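Local coordinates for flagellar hook-associated protein 2 (Bdellovibrio bacteriovorus, PDB 6KTY) that probably caps the growing tip of the flagellar filament, where it helps flagellin monomers polymerise and keeps them from leaking out, at residues 16-21 and 182-187; 33-38 and 170-175; 49-54 and 82-87; 98-103 and 113-118. All coordinates share one frame; numbering follows the deposited sequence.

Interaction 1: residues 16-21 and 182-187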
loop_
_atom_site.group_PDB
_atom_site.type_symbol
_atom_site.label_atom_id
_atom_site.label_comp_id
_atom_site.label_asym_id
_atom_site.label_seq_id
_atom_site.Cartn_x
_atom_site.Cartn_y
_atom_site.Cartn_z
ATOM N N PRO A 16 9.587 7.446 -4.927
ATOM C CA PRO A 16 9.257 8.786 -5.448
ATOM C C PRO A 16 7.760 9.055 -5.562
ATOM O O PRO A 16 7.363 10.209 -5.684
ATOM C CB PRO A 16 9.918 8.813 -6.847
ATOM C CG PRO A 16 10.870 7.676 -6.881
ATOM C CD PRO A 16 10.385 6.650 -5.883
ATOM N N ASN A 17 6.932 8.011 -5.517
ATOM C CA ASN A 17 5.475 8.180 -5.595
ATOM C C ASN A 17 4.841 8.370 -4.213
ATOM O O ASN A 17 3.613 8.452 -4.087
ATOM C CB ASN A 17 4.851 6.978 -6.285
ATOM C CG ASN A 17 5.334 6.828 -7.731
ATOM O OD1 ASN A 17 5.848 5.795 -8.099
ATOM N ND2 ASN A 17 5.193 7.874 -8.520
ATOM N N ILE A 18 5.680 8.428 -3.183
ATOM C CA ILE A 18 5.231 8.859 -1.854
ATOM C C ILE A 18 5.900 10.162 -1.470
ATOM O O ILE A 18 5.224 11.138 -1.084
ATOM C CB ILE A 18 5.415 7.769 -0.748
ATOM C CG1 ILE A 18 4.572 6.540 -1.089
ATOM C CG2 ILE A 18 5.002 8.345 0.638
ATOM C CD1 ILE A 18 4.756 5.328 -0.141
ATOM N N VAL A 19 7.228 10.203 -1.579
ATOM C CA VAL A 19 7.970 11.421 -1.313
ATOM C C VAL A 19 9.058 11.552 -2.366
ATOM O O VAL A 19 9.767 10.595 -2.622
ATOM C CB VAL A 19 8.628 11.384 0.079
ATOM C CG1 VAL A 19 9.321 12.728 0.333
ATOM C CG2 VAL A 19 7.607 11.122 1.159
ATOM N N ASP A 20 9.175 12.716 -3.002
ATOM C CA ASP A 20 10.307 12.967 -3.887
ATOM C C ASP A 20 10.878 14.324 -3.502
ATOM O O ASP A 20 10.383 14.976 -2.564
ATOM C CB ASP A 20 9.892 12.954 -5.371
ATOM C CG ASP A 20 11.032 12.551 -6.304
ATOM O OD1 ASP A 20 12.197 12.476 -5.872
ATOM O OD2 ASP A 20 10.769 12.304 -7.484
ATOM N N GLY A 21 11.936 14.734 -4.196
ATOM C CA GLY A 21 12.595 15.978 -3.872
ATOM C C GLY A 21 13.756 16.297 -4.778
ATOM O O GLY A 21 14.088 15.522 -5.674
ATOM N N SER A 182 1.934 11.418 -2.052
ATOM C CA SER A 182 0.780 10.661 -1.568
ATOM C C SER A 182 0.906 10.405 -0.096
ATOM O O SER A 182 1.999 10.446 0.430
ATOM C CB SER A 182 0.650 9.315 -2.338
ATOM O OG SER A 182 1.775 8.465 -2.147
ATOM N N ALA A 183 -0.209 10.131 0.571
ATOM C CA ALA A 183 -0.217 9.714 1.972
ATOM C C ALA A 183 -0.060 8.198 2.000
ATOM O O ALA A 183 -0.653 7.499 1.198
ATOM C CB ALA A 183 -1.516 10.111 2.633
ATOM N N ALA A 184 0.766 7.677 2.895
ATOM C CA ALA A 184 0.899 6.217 2.962
ATOM C C ALA A 184 1.173 5.824 4.379
ATOM O O ALA A 184 2.315 5.539 4.749
ATOM C CB ALA A 184 1.977 5.731 2.020
ATOM N N PRO A 185 0.127 5.894 5.215
ATOM C CA PRO A 185 0.339 5.682 6.636
ATOM C C PRO A 185 0.923 4.299 6.863
ATOM O O PRO A 185 0.506 3.348 6.205
ATOM C CB PRO A 185 -1.079 5.819 7.254
ATOM C CG PRO A 185 -2.039 5.971 6.126
ATOM C CD PRO A 185 -1.276 6.203 4.861
ATOM N N GLY A 186 1.912 4.169 7.742
ATOM C CA GLY A 186 2.528 2.847 7.987
ATOM C C GLY A 186 3.560 2.386 6.946
ATOM O O GLY A 186 4.045 1.256 7.013
ATOM N N ARG A 187 3.886 3.247 5.995
ATOM C CA ARG A 187 4.849 2.962 4.946
ATOM C C ARG A 187 6.012 3.971 5.047
ATOM O O ARG A 187 6.138 4.945 4.254
ATOM C CB ARG A 187 4.188 3.046 3.568
ATOM C CG ARG A 187 2.973 2.098 3.357
ATOM C CD ARG A 187 3.303 0.736 2.773
ATOM N NE ARG A 187 3.542 0.798 1.326
ATOM C CZ ARG A 187 4.732 0.923 0.748
ATOM N NH1 ARG A 187 5.859 0.943 1.464
ATOM N NH2 ARG A 187 4.812 0.995 -0.569
#

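Interaction 2: residues 33-38 and 170-175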
loop_
_atom_site.group_PDB
_atom_site.type_symbol
_atom_site.label_atom_id
_atom_site.label_comp_id
_atom_site.label_asym_id
_atom_site.label_seq_id
_atom_site.Cartn_x
_atom_site.Cartn_y
_atom_site.Cartn_z
ATOM N N TYR A 33 17.706 9.135 5.945
ATOM C CA TYR A 33 16.540 9.863 6.419
ATOM C C TYR A 33 15.301 8.964 6.339
ATOM O O TYR A 33 15.070 8.314 5.334
ATOM C CB TYR A 33 16.374 11.144 5.593
ATOM C CG TYR A 33 17.516 12.141 5.805
ATOM C CD1 TYR A 33 17.546 12.931 6.938
ATOM C CD2 TYR A 33 18.558 12.285 4.874
ATOM C CE1 TYR A 33 18.576 13.838 7.164
ATOM C CE2 TYR A 33 19.614 13.203 5.098
ATOM C CZ TYR A 33 19.597 13.975 6.250
ATOM O OH TYR A 33 20.563 14.911 6.535
ATOM N N ALA A 34 14.553 8.884 7.432
ATOM C CA ALA A 34 13.392 7.995 7.503
ATOM C C ALA A 34 12.148 8.861 7.590
ATOM O O ALA A 34 11.948 9.548 8.604
ATOM C CB ALA A 34 13.491 7.109 8.700
ATOM N N ILE A 35 11.331 8.835 6.528
ATOM C CA ILE A 35 10.140 9.685 6.438
ATOM C C ILE A 35 8.940 8.855 6.078
ATOM O O ILE A 35 8.989 8.062 5.128
ATOM C CB ILE A 35 10.273 10.792 5.362
ATOM C CG1 ILE A 35 11.439 11.714 5.660
ATOM C CG2 ILE A 35 9.018 11.666 5.318
ATOM C CD1 ILE A 35 11.416 12.333 7.052
ATOM N N GLU A 36 7.880 9.069 6.851
ATOM C CA GLU A 36 6.575 8.503 6.643
ATOM C C GLU A 36 5.541 9.617 6.429
ATOM O O GLU A 36 5.372 10.486 7.300
ATOM C CB GLU A 36 6.176 7.730 7.891
ATOM C CG GLU A 36 4.919 6.930 7.709
ATOM C CD GLU A 36 4.535 6.143 8.936
ATOM O OE1 GLU A 36 5.433 5.792 9.714
ATOM O OE2 GLU A 36 3.338 5.828 9.102
ATOM N N VAL A 37 4.838 9.590 5.304
ATOM C CA VAL A 37 3.735 10.541 5.101
ATOM C C VAL A 37 2.443 9.921 5.641
ATOM O O VAL A 37 1.875 9.002 5.019
ATOM C CB VAL A 37 3.558 10.901 3.643
ATOM C CG1 VAL A 37 2.466 12.020 3.530
ATOM C CG2 VAL A 37 4.868 11.299 3.050
ATOM N N VAL A 38 2.010 10.378 6.819
ATOM C CA VAL A 38 0.826 9.830 7.482
ATOM C C VAL A 38 -0.446 10.410 6.833
ATOM O O VAL A 38 -1.338 9.674 6.487
ATOM C CB VAL A 38 0.849 10.051 9.020
ATOM C CG1 VAL A 38 -0.399 9.485 9.660
ATOM C CG2 VAL A 38 2.095 9.330 9.629
ATOM N N THR A 170 11.402 22.027 3.328
ATOM C CA THR A 170 12.839 22.235 3.219
ATOM C C THR A 170 13.564 21.882 4.538
ATOM O O THR A 170 14.795 21.896 4.578
ATOM C CB THR A 170 13.154 23.681 2.825
ATOM O OG1 THR A 170 12.670 24.568 3.840
ATOM C CG2 THR A 170 12.481 24.039 1.495
ATOM N N ASP A 171 12.824 21.555 5.609
ATOM C CA ASP A 171 13.449 21.294 6.943
ATOM C C ASP A 171 13.762 19.834 7.305
ATOM O O ASP A 171 14.642 19.569 8.133
ATOM C CB ASP A 171 12.588 21.853 8.076
ATOM C CG ASP A 171 12.453 23.338 8.013
ATOM O OD1 ASP A 171 13.482 24.054 7.974
ATOM O OD2 ASP A 171 11.303 23.789 8.010
ATOM N N LEU A 172 13.032 18.897 6.732
ATOM C CA LEU A 172 13.183 17.484 7.120
ATOM C C LEU A 172 14.479 16.844 6.657
ATOM O O LEU A 172 15.082 16.046 7.380
ATOM C CB LEU A 172 11.993 16.693 6.619
ATOM C CG LEU A 172 10.743 17.122 7.367
ATOM C CD1 LEU A 172 9.609 16.195 7.126
ATOM C CD2 LEU A 172 11.113 17.189 8.872
ATOM N N VAL A 173 14.889 17.187 5.442
ATOM C CA VAL A 173 16.135 16.720 4.871
ATOM C C VAL A 173 16.845 18.004 4.516
ATOM O O VAL A 173 16.461 18.665 3.552
ATOM C CB VAL A 173 15.910 15.834 3.622
ATOM C CG1 VAL A 173 17.260 15.452 2.974
ATOM C CG2 VAL A 173 15.115 14.590 4.003
ATOM N N PRO A 174 17.828 18.406 5.341
ATOM C CA PRO A 174 18.490 19.693 5.125
ATOM C C PRO A 174 19.168 19.761 3.763
ATOM O O PRO A 174 19.939 18.857 3.413
ATOM C CB PRO A 174 19.532 19.750 6.258
ATOM C CG PRO A 174 18.952 18.906 7.333
ATOM C CD PRO A 174 18.277 17.769 6.598
ATOM N N GLY A 175 18.873 20.813 3.002
ATOM C CA GLY A 175 19.475 21.003 1.681
ATOM C C GLY A 175 18.616 20.468 0.548
ATOM O O GLY A 175 18.994 20.568 -0.626
#

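Interaction 3: residues 49-54 and 82-87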
loop_
_atom_site.group_PDB
_atom_site.type_symbol
_atom_site.label_atom_id
_atom_site.label_comp_id
_atom_site.label_asym_id
_atom_site.label_seq_id
_atom_site.Cartn_x
_atom_site.Cartn_y
_atom_site.Cartn_z
ATOM N N ASN A 49 -25.415 19.874 -1.652
ATOM C CA ASN A 49 -26.434 18.894 -2.039
ATOM C C ASN A 49 -26.502 18.694 -3.562
ATOM O O ASN A 49 -25.947 19.497 -4.336
ATOM C CB ASN A 49 -27.805 19.270 -1.449
ATOM C CG ASN A 49 -28.307 20.653 -1.907
ATOM O OD1 ASN A 49 -27.544 21.586 -2.059
ATOM N ND2 ASN A 49 -29.611 20.759 -2.126
ATOM N N GLY A 50 -27.127 17.604 -3.974
ATOM C CA GLY A 50 -27.175 17.191 -5.382
ATOM C C GLY A 50 -28.275 17.918 -6.142
ATOM O O GLY A 50 -29.347 18.209 -5.591
ATOM N N PHE A 51 -28.008 18.204 -7.415
ATOM C CA PHE A 51 -28.967 18.842 -8.305
ATOM C C PHE A 51 -29.169 17.973 -9.525
ATOM O O PHE A 51 -28.230 17.244 -9.934
ATOM C CB PHE A 51 -28.445 20.213 -8.718
ATOM C CG PHE A 51 -28.606 21.260 -7.658
ATOM C CD1 PHE A 51 -27.782 21.275 -6.540
ATOM C CD2 PHE A 51 -29.581 22.240 -7.780
ATOM C CE1 PHE A 51 -27.944 22.247 -5.555
ATOM C CE2 PHE A 51 -29.747 23.220 -6.783
ATOM C CZ PHE A 51 -28.953 23.210 -5.672
ATOM N N PRO A 52 -30.366 18.062 -10.147
ATOM C CA PRO A 52 -30.613 17.213 -11.295
ATOM C C PRO A 52 -29.872 17.654 -12.547
ATOM O O PRO A 52 -29.806 16.910 -13.501
ATOM C CB PRO A 52 -32.146 17.295 -11.488
ATOM C CG PRO A 52 -32.550 18.620 -10.901
ATOM C CD PRO A 52 -31.537 18.892 -9.790
ATOM N N ASP A 53 -29.344 18.866 -12.550
ATOM C CA ASP A 53 -28.654 19.399 -13.711
ATOM C C ASP A 53 -27.760 20.519 -13.182
ATOM O O ASP A 53 -27.933 20.971 -12.036
ATOM C CB ASP A 53 -29.660 19.946 -14.722
ATOM C CG ASP A 53 -30.449 21.112 -14.171
ATOM O OD1 ASP A 53 -29.887 22.220 -14.067
ATOM O OD2 ASP A 53 -31.632 20.918 -13.832
ATOM N N LYS A 54 -26.831 20.968 -14.011
ATOM C CA LYS A 54 -25.932 22.043 -13.609
ATOM C C LYS A 54 -26.155 23.301 -14.429
ATOM O O LYS A 54 -25.448 24.293 -14.251
ATOM C CB LYS A 54 -24.470 21.581 -13.729
ATOM C CG LYS A 54 -23.912 21.455 -15.145
ATOM C CD LYS A 54 -22.459 21.035 -15.028
ATOM C CE LYS A 54 -21.775 20.798 -16.351
ATOM N NZ LYS A 54 -22.039 21.860 -17.367
ATOM N N SER A 82 -27.742 31.710 -11.908
ATOM C CA SER A 82 -27.555 30.997 -10.654
ATOM C C SER A 82 -27.783 29.480 -10.814
ATOM O O SER A 82 -28.235 28.788 -9.898
ATOM C CB SER A 82 -28.420 31.614 -9.538
ATOM O OG SER A 82 -29.797 31.717 -9.875
ATOM N N THR A 83 -27.450 28.955 -11.981
ATOM C CA THR A 83 -27.311 27.517 -12.148
ATOM C C THR A 83 -26.036 27.110 -11.391
ATOM O O THR A 83 -25.207 27.963 -11.077
ATOM C CB THR A 83 -27.164 27.131 -13.619
ATOM O OG1 THR A 83 -25.976 27.739 -14.134
ATOM C CG2 THR A 83 -28.394 27.615 -14.465
ATOM N N LEU A 84 -25.851 25.820 -11.112
ATOM C CA LEU A 84 -24.639 25.392 -10.420
ATOM C C LEU A 84 -23.435 25.854 -11.209
ATOM O O LEU A 84 -22.466 26.315 -10.635
ATOM C CB LEU A 84 -24.571 23.893 -10.266
ATOM C CG LEU A 84 -25.441 23.223 -9.177
ATOM C CD1 LEU A 84 -24.845 21.821 -8.991
ATOM C CD2 LEU A 84 -25.505 24.018 -7.878
ATOM N N ASP A 85 -23.521 25.743 -12.526
ATOM C CA ASP A 85 -22.463 26.238 -13.382
ATOM C C ASP A 85 -22.230 27.749 -13.257
ATOM O O ASP A 85 -21.081 28.174 -13.209
ATOM C CB ASP A 85 -22.699 25.845 -14.825
ATOM C CG ASP A 85 -21.502 25.145 -15.385
ATOM O OD1 ASP A 85 -20.754 25.788 -16.175
ATOM O OD2 ASP A 85 -21.262 23.996 -14.897
ATOM N N GLY A 86 -23.304 28.544 -13.221
ATOM C CA GLY A 86 -23.160 30.015 -13.054
ATOM C C GLY A 86 -22.529 30.405 -11.722
ATOM O O GLY A 86 -21.700 31.295 -11.649
ATOM N N VAL A 87 -22.928 29.711 -10.667
ATOM C CA VAL A 87 -22.436 29.971 -9.350
ATOM C C VAL A 87 -20.959 29.613 -9.239
ATOM O O VAL A 87 -20.142 30.351 -8.676
ATOM C CB VAL A 87 -23.213 29.172 -8.321
ATOM C CG1 VAL A 87 -22.517 29.290 -6.964
ATOM C CG2 VAL A 87 -24.704 29.684 -8.256
HETATM O O HOH W 1 -28.123 24.126 -11.779
#

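Interaction 4: residues 98-103 and 113-118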
loop_
_atom_site.group_PDB
_atom_site.type_symbol
_atom_site.label_atom_id
_atom_site.label_comp_id
_atom_site.label_asym_id
_atom_site.label_seq_id
_atom_site.Cartn_x
_atom_site.Cartn_y
_atom_site.Cartn_z
ATOM N N LEU A 98 -10.879 31.087 -3.286
ATOM C CA LEU A 98 -11.676 29.875 -3.401
ATOM C C LEU A 98 -11.688 29.386 -4.844
ATOM O O LEU A 98 -11.566 30.183 -5.774
ATOM C CB LEU A 98 -13.101 30.103 -2.902
ATOM C CG LEU A 98 -13.195 30.489 -1.416
ATOM C CD1 LEU A 98 -14.617 30.821 -1.098
ATOM C CD2 LEU A 98 -12.680 29.409 -0.508
ATOM N N LYS A 99 -11.747 28.072 -5.022
ATOM C CA LYS A 99 -11.845 27.466 -6.364
ATOM C C LYS A 99 -13.084 26.582 -6.336
ATOM O O LYS A 99 -13.250 25.786 -5.417
ATOM C CB LYS A 99 -10.586 26.649 -6.684
ATOM C CG LYS A 99 -10.697 25.655 -7.871
ATOM C CD LYS A 99 -9.519 24.641 -7.843
ATOM C CE LYS A 99 -9.966 23.205 -8.062
ATOM N NZ LYS A 99 -10.986 22.735 -7.049
ATOM N N ALA A 100 -13.979 26.773 -7.297
ATOM C CA ALA A 100 -15.228 26.053 -7.330
ATOM C C ALA A 100 -15.200 25.155 -8.555
ATOM O O ALA A 100 -14.644 25.512 -9.581
ATOM C CB ALA A 100 -16.391 27.029 -7.419
ATOM N N GLN A 101 -15.811 23.993 -8.443
ATOM C CA GLN A 101 -16.103 23.200 -9.631
ATOM C C GLN A 101 -17.368 22.411 -9.420
ATOM O O GLN A 101 -17.821 22.195 -8.266
ATOM C CB GLN A 101 -14.908 22.304 -9.984
ATOM C CG GLN A 101 -14.580 21.264 -8.905
ATOM C CD GLN A 101 -13.257 20.498 -9.217
ATOM O OE1 GLN A 101 -12.160 21.066 -9.170
ATOM N NE2 GLN A 101 -13.378 19.226 -9.526
ATOM N N VAL A 102 -17.964 21.939 -10.505
ATOM C CA VAL A 102 -19.170 21.111 -10.334
ATOM C C VAL A 102 -18.774 19.658 -10.597
ATOM O O VAL A 102 -18.175 19.364 -11.610
ATOM C CB VAL A 102 -20.293 21.543 -11.279
ATOM C CG1 VAL A 102 -21.455 20.583 -11.199
ATOM C CG2 VAL A 102 -20.717 23.000 -10.957
ATOM N N VAL A 103 -19.097 18.770 -9.668
ATOM C CA VAL A 103 -18.763 17.370 -9.820
ATOM C C VAL A 103 -20.069 16.586 -9.969
ATOM O O VAL A 103 -21.149 17.100 -9.642
ATOM C CB VAL A 103 -17.887 16.858 -8.637
ATOM C CG1 VAL A 103 -16.573 17.653 -8.526
ATOM C CG2 VAL A 103 -18.665 16.870 -7.325
ATOM N N PHE A 113 -25.478 16.242 -9.626
ATOM C CA PHE A 113 -24.534 17.366 -9.770
ATOM C C PHE A 113 -24.332 18.105 -8.448
ATOM O O PHE A 113 -25.298 18.473 -7.789
ATOM C CB PHE A 113 -24.965 18.332 -10.876
ATOM C CG PHE A 113 -24.941 17.720 -12.253
ATOM C CD1 PHE A 113 -23.763 17.666 -12.989
ATOM C CD2 PHE A 113 -26.095 17.203 -12.817
ATOM C CE1 PHE A 113 -23.748 17.119 -14.281
ATOM C CE2 PHE A 113 -26.077 16.634 -14.086
ATOM C CZ PHE A 113 -24.901 16.587 -14.814
ATOM N N LYS A 114 -23.074 18.289 -8.054
ATOM C CA LYS A 114 -22.744 19.008 -6.822
ATOM C C LYS A 114 -21.697 20.067 -6.992
ATOM O O LYS A 114 -20.764 19.915 -7.810
ATOM C CB LYS A 114 -22.324 18.021 -5.757
ATOM C CG LYS A 114 -23.466 17.150 -5.307
ATOM C CD LYS A 114 -22.968 16.077 -4.412
ATOM C CE LYS A 114 -24.125 15.163 -4.001
ATOM N NZ LYS A 114 -23.739 14.127 -3.022
ATOM N N LEU A 115 -21.872 21.171 -6.269
ATOM C CA LEU A 115 -20.883 22.240 -6.264
ATOM C C LEU A 115 -19.870 21.907 -5.180
ATOM O O LEU A 115 -20.251 21.607 -4.045
ATOM C CB LEU A 115 -21.531 23.599 -5.996
ATOM C CG LEU A 115 -20.593 24.815 -5.956
ATOM C CD1 LEU A 115 -20.122 25.192 -7.370
ATOM C CD2 LEU A 115 -21.312 25.984 -5.298
ATOM N N LEU A 116 -18.598 21.884 -5.567
ATOM C CA LEU A 116 -17.485 21.704 -4.636
ATOM C C LEU A 116 -16.719 23.015 -4.556
ATOM O O LEU A 116 -16.259 23.537 -5.587
ATOM C CB LEU A 116 -16.556 20.586 -5.139
ATOM C CG LEU A 116 -15.157 20.445 -4.475
ATOM C CD1 LEU A 116 -15.321 19.984 -3.030
ATOM C CD2 LEU A 116 -14.254 19.442 -5.236
ATOM N N VAL A 117 -16.550 23.551 -3.359
ATOM C CA VAL A 117 -15.805 24.810 -3.211
ATOM C C VAL A 117 -14.623 24.512 -2.248
ATOM O O VAL A 117 -14.840 24.032 -1.142
ATOM C CB VAL A 117 -16.712 25.904 -2.664
ATOM C CG1 VAL A 117 -15.963 27.207 -2.451
ATOM C CG2 VAL A 117 -17.951 26.122 -3.588
ATOM N N SER A 118 -13.400 24.804 -2.660
ATOM C CA SER A 118 -12.239 24.511 -1.827
ATOM C C SER A 118 -11.314 25.723 -1.710
ATOM O O SER A 118 -11.210 26.517 -2.645
ATOM C CB SER A 118 -11.537 23.298 -2.385
ATOM O OG SER A 118 -10.862 23.668 -3.582
#

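Interaction 1: residues 16-21 and 182-187
S182 and N17 make the main polar contact here. The hydroxyl OG of S182 donates to the carbonyl O of N17 at 2.7 Å. It lies in the carbonyl plane and uses a lone pair. With chi1 at 62°, OG sits between the backbone N and the carbonyl carbon of S182, close enough to the 16-21 backbone for this bond. The backbone N of S182 also gives a weak bond of 3.4 Å to O of I18, one residue further along.

The apolar part belongs to I18. Its CG1 passes OG of S182 at 3.6 Å, and CD1 ends on CB of A184 at 3.5 Å. CD1 also lies over one face of the R187 guanidinium, 4.4 Å from NH2. A type II turn from A184 to R187 brings that arginine back to the isoleucine.

The polar ends also serve the assembly. NH1 of R187 bonds to A183 O and S182 OG of one neighbouring subunit, and ND2 of N17 bonds to G14 O of a different neighbouring subunit. That second subunit also sends NH1 of its R187 to OG of this S182. One serine hydroxyl therefore ties the 16-21 backbone to the 182-187 loop and takes an arginine from the next subunit.

Interaction 2: residues 33-38 and 170-175
Y33 and V173 form the close part of this contact, in which a loop packs on a beta sheet. Y33 and I35 lie on strand 32-39 of an antiparallel sheet. L172, V173 and P174 belong to the loop between strands 168-169 and 178-180 of a second, smaller sheet. The side-chain packing is mostly apolar.

V173 lays both methyls against the tyrosine. CG1 stands over one ring face, 4.1 Å from the ring centroid and 21° off the normal, in a CH-pi contact. It is displaced toward the CD2 and CE2 rim. CG2 meets the root of the ring, 3.9 Å from CG of Y33. With CG1 anti to the backbone N of V173 (chi1 175°), the two methyls reach separate parts of the tyrosine.

The second buried spot is looser. CD1 of I35 and CD1 of L172 come only to 4.3 Å. L172 is covered further by V155 of strand 153-157 and by I162 and L164 of strand 160-164, so it packs across the sheet. V173 also rests on L178.

P174 marks the solvent side. It is exposed, and its ring meets the outer half of Y33 at an oblique angle. A neighbouring subunit approaches here too: its Q101 NE2 bonds to O of L172, and its K99 packs on Y33. The loop therefore serves both the fold and the oligomer. At the outer end of the tyrosine, CD of P174 lies 3.7 Å from OH of Y33.

Interaction 3: residues 49-54 and 82-87
F51 meets L84 where the loop after strand 45-48 passes the N-terminus of helix 84-94. The contact is a helix start, with T83 as N-cap, packed against a loop. The T83 side chain makes the capping bond: OG1 accepts from N of G86 at 2.9 Å.

Along 49-54, F51 is the first residue to touch. L84 puts CD2 over one face of the ring, 3.9 Å from the centroid and 17° off the normal, a CH-pi contact. The methyl is offset toward the CD1 and CE1 rim. CD1 of L84 lies beside the base of the phenyl group, near CB and CG of F51.

D53 follows with its backbone. A water accepts from N of L84 at 2.9 Å and lies 3.2 Å from O of D53, to which it can donate. The carboxylate of D53 turns to its own loop, where OD2 bonds to T57.

K54 makes the direct polar join. Its carbonyl O accepts from N of D85 at 3.0 Å, with 159° at the hydrogen, and the donor lies in the carbonyl plane. The loop thus meets an N-H of the first helical turn. The K54 and D85 side chains then run side by side in the same direction. D85 has a second cationic partner, since OD1 pairs with K89. A bend at chi4 (45°) turns NZ of K54 toward D85, giving a weak salt bridge to OD2 at 3.4 Å.

Interaction 4: residues 98-103 and 113-118
Q101 and L116 face each other as a hydrogen-bonded antiparallel pair. Their side chains lie alongside and point the same way, with CG of Q101 4.1 Å from CD2 of L116. The backbone bond from L116 N to Q101 O is 2.8 Å and nearly straight, 174° at the hydrogen. K99 with S118 and V103 with K114 are hydrogen-bonded pairs too, and each of the three pairs makes two bonds.

These three pairs share one sheet face. On it, K99 bends forward along its own strand, and NZ donates to OE1 of Q101 at 2.9 Å, from above the carbonyl plane. At the far end, CG2 of V103 crosses CB of K114 at 4.1 Å. K114 leads its amine away to D105, with which it forms a salt bridge.

The other face carries A100, V102, L115 and V117. With CG anti to the backbone N (chi1 180°), L115 brings CD1 between CB of A100 and CG2 of V102, 4.2 Å from each. V102 directs CG1 to the edge of the F113 ring, near the ring plane, 4.1 Å from CD1. M88 of helix 84-94 packs on A100, V102 and L115, so this face is the one turned to the helix.

The face of Q101 looks toward another copy of the protein, where L116 packs on F160 and S118 on D158 of a neighbouring subunit. The whole is an antiparallel beta hairpin, with 98-104 as an outermost strand of a four-stranded antiparallel sheet, backed by a helix.

The four contacts fall into two groups on this elongated chain. Interactions 1 and 2 share one end, with centres 11 Å apart. They are joined through strand 32-39: A184 N lies 2.7 Å from V37 O, and G186 N lies 2.6 Å from E36 OE2. Interactions 3 and 4 lie 10 Å apart between centres. There F51 N is 2.7 Å from F113 O, and helix 84-94 leads into strand 98-104. The groups do not touch within the chain: the nearest atoms of interactions 1 and 4 are about 17 Å apart. Contacts between subunits bridge them, since interaction 4 of one subunit meets interaction 2 of a neighbouring subunit.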